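Local structure of triggering receptor expressed on myeloid cells 1 (Mus musculus, 1U9K) at residues Leu83-Thr86 with Asp87-Leu90. The protein amplifies inflammatory responses as a cell-surface receptor of myeloid cells, signalling through the adapter DAP12 once ligands have activated it. Numbering follows the deposited sequence.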
ATOM      1  N   LEU A  83     -12.081  -9.158  -0.577  1.00 20.49           N
ATOM      2  CA  LEU A  83     -11.091  -9.756  -1.460  1.00 19.81           C
ATOM      3  C   LEU A  83     -11.681 -10.784  -2.394  1.00 20.05           C
ATOM      4  O   LEU A  83     -12.542 -11.562  -2.028  1.00 18.64           O
ATOM      5  CB  LEU A  83      -9.988 -10.444  -0.647  1.00 19.40           C
ATOM      6  CG  LEU A  83      -9.065  -9.520   0.121  1.00 20.75           C
ATOM      7  CD1 LEU A  83      -8.249 -10.328   1.136  1.00 23.73           C
ATOM      8  CD2 LEU A  83      -8.220  -8.750  -0.814  1.00 23.82           C
ATOM      9  N   GLN A  84     -11.197 -10.787  -3.620  1.00 20.79           N
ATOM     10  CA  GLN A  84     -11.555 -11.786  -4.599  1.00 21.59           C
ATOM     11  C   GLN A  84     -10.344 -12.602  -4.967  1.00 21.07           C
ATOM     12  O   GLN A  84      -9.217 -12.138  -4.827  1.00 19.04           O
ATOM     13  CB  GLN A  84     -12.107 -11.098  -5.857  1.00 23.35           C
ATOM     14  CG  GLN A  84     -13.318 -10.183  -5.604  1.00 26.79           C
ATOM     15  CD  GLN A  84     -14.515 -10.940  -5.043  1.00 32.86           C
ATOM     16  OE1 GLN A  84     -14.816 -12.022  -5.502  1.00 36.03           O
ATOM     17  NE2 GLN A  84     -15.181 -10.383  -4.025  1.00 37.04           N
ATOM     18  N   VAL A  85     -10.577 -13.809  -5.480  1.00 20.65           N
ATOM     19  CA  VAL A  85      -9.464 -14.663  -5.853  1.00 22.86           C
ATOM     20  C   VAL A  85      -8.550 -13.952  -6.888  1.00 23.17           C
ATOM     21  O   VAL A  85      -7.340 -14.078  -6.815  1.00 23.60           O
ATOM     22  CB  VAL A  85      -9.907 -16.044  -6.387  1.00 22.79           C
ATOM     23  CG1 VAL A  85      -8.674 -16.851  -6.862  1.00 26.73           C
ATOM     24  CG2 VAL A  85     -10.669 -16.841  -5.325  1.00 23.33           C
ATOM     25  N   THR A  86      -9.140 -13.202  -7.812  1.00 23.31           N
ATOM     26  CA  THR A  86      -8.381 -12.417  -8.794  1.00 23.81           C
ATOM     27  C   THR A  86      -7.582 -11.247  -8.240  1.00 22.83           C
ATOM     28  O   THR A  86      -6.836 -10.652  -8.998  1.00 22.57           O
ATOM     29  CB  THR A  86      -9.311 -11.833  -9.916  1.00 23.71           C
ATOM     30  OG1 THR A  86     -10.373 -11.087  -9.313  1.00 26.61           O
ATOM     31  CG2 THR A  86     -10.004 -12.897 -10.683  1.00 26.49           C
ATOM     32  N   ASP A  87      -7.769 -10.859  -6.974  1.00 22.41           N
ATOM     33  CA  ASP A  87      -6.855  -9.912  -6.308  1.00 21.67           C
ATOM     34  C   ASP A  87      -5.511 -10.506  -5.958  1.00 21.62           C
ATOM     35  O   ASP A  87      -4.571  -9.784  -5.601  1.00 20.37           O
ATOM     36  CB  ASP A  87      -7.454  -9.392  -5.016  1.00 22.41           C
ATOM     37  CG  ASP A  87      -8.715  -8.579  -5.233  1.00 24.47           C
ATOM     38  OD1 ASP A  87      -8.803  -7.869  -6.276  1.00 26.48           O
ATOM     39  OD2 ASP A  87      -9.680  -8.582  -4.425  1.00 22.88           O
ATOM     40  N   SER A  88      -5.427 -11.835  -5.996  1.00 22.09           N
ATOM     41  CA  SER A  88      -4.181 -12.514  -5.752  1.00 21.57           C
ATOM     42  C   SER A  88      -3.038 -11.917  -6.623  1.00 22.70           C
ATOM     43  O   SER A  88      -3.203 -11.716  -7.820  1.00 20.80           O
ATOM     44  CB  SER A  88      -4.302 -13.992  -6.004  1.00 22.64           C
ATOM     45  OG  SER A  88      -5.264 -14.600  -5.156  1.00 19.27           O
ATOM     46  N   GLY A  89      -1.898 -11.635  -5.983  1.00 22.01           N
ATOM     47  CA  GLY A  89      -0.772 -11.010  -6.658  1.00 22.55           C
ATOM     48  C   GLY A  89       0.234 -10.425  -5.721  1.00 20.77           C
ATOM     49  O   GLY A  89       0.098 -10.603  -4.504  1.00 21.87           O
ATOM     50  N   LEU A  90       1.232  -9.728  -6.270  1.00 18.50           N
ATOM     51  CA  LEU A  90       2.293  -9.119  -5.476  1.00 18.29           C
ATOM     52  C   LEU A  90       1.960  -7.612  -5.387  1.00 18.63           C
ATOM     53  O   LEU A  90       1.615  -6.978  -6.400  1.00 18.06           O
ATOM     54  CB  LEU A  90       3.643  -9.371  -6.138  1.00 17.57           C
ATOM     55  CG  LEU A  90       4.835  -8.912  -5.339  1.00 18.79           C
ATOM     56  CD1 LEU A  90       4.935  -9.692  -4.094  1.00 19.45           C
ATOM     57  CD2 LEU A  90       6.128  -9.063  -6.221  1.00 22.58           C
TER
HETATM   58  O   HOH W   1      -9.727  -8.561  -8.775  1.00 45.62           O
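Asp87 folds back on the backbone of Gln84, and its side chain, followed outward, shows how one carboxylate can organise a short turn. CB rests against Gln84 O, 3.3 Å away, the same carbonyl that accepts the backbone N-H of Asp87 at 2.9 Å (N to O). CG lies anti to the carbonyl carbon of its own residue (chi1 -64°), which brings the carboxylate in front of the peptide between Leu83 and Gln84. There OD2 takes the N-H of Gln84 in a nearly straight bond, 2.8 Å from N to OD2, with the donor 43° above the carboxylate plane. The same oxygen sits 3.5 Å from Leu83 CA and also forms a salt bridge with Lys64. Asp87 OD1 accepts from a water whose oxygen is 2.8 Å from OD1; this water also hydrogen-bonds Thr86 OG1. With an alanine here, the Gln84 N-H and the Lys64 ammonium would probably lose their shared acceptor, and the water its anchor at OD1. One residue on, Ser88 secures the far end: its OG donates to Val85 O at 2.7 Å, in the carbonyl plane on a lone pair, while its N reaches that oxygen from above the plane at 3.1 Å. Ser88 OG is also bonded by Val113 N, tying the turn to strand 103-113. The Asp87-Lys64 bridge, with the Gln84 N-H bond as its local complement, joins this E-F turn to the start of strand D (65-70), a hallmark of immunoglobulin V-set domains and their Asp-x-Gly-x-Tyr-x-Cys motif, which here ends at disulfide-bonded Cys93.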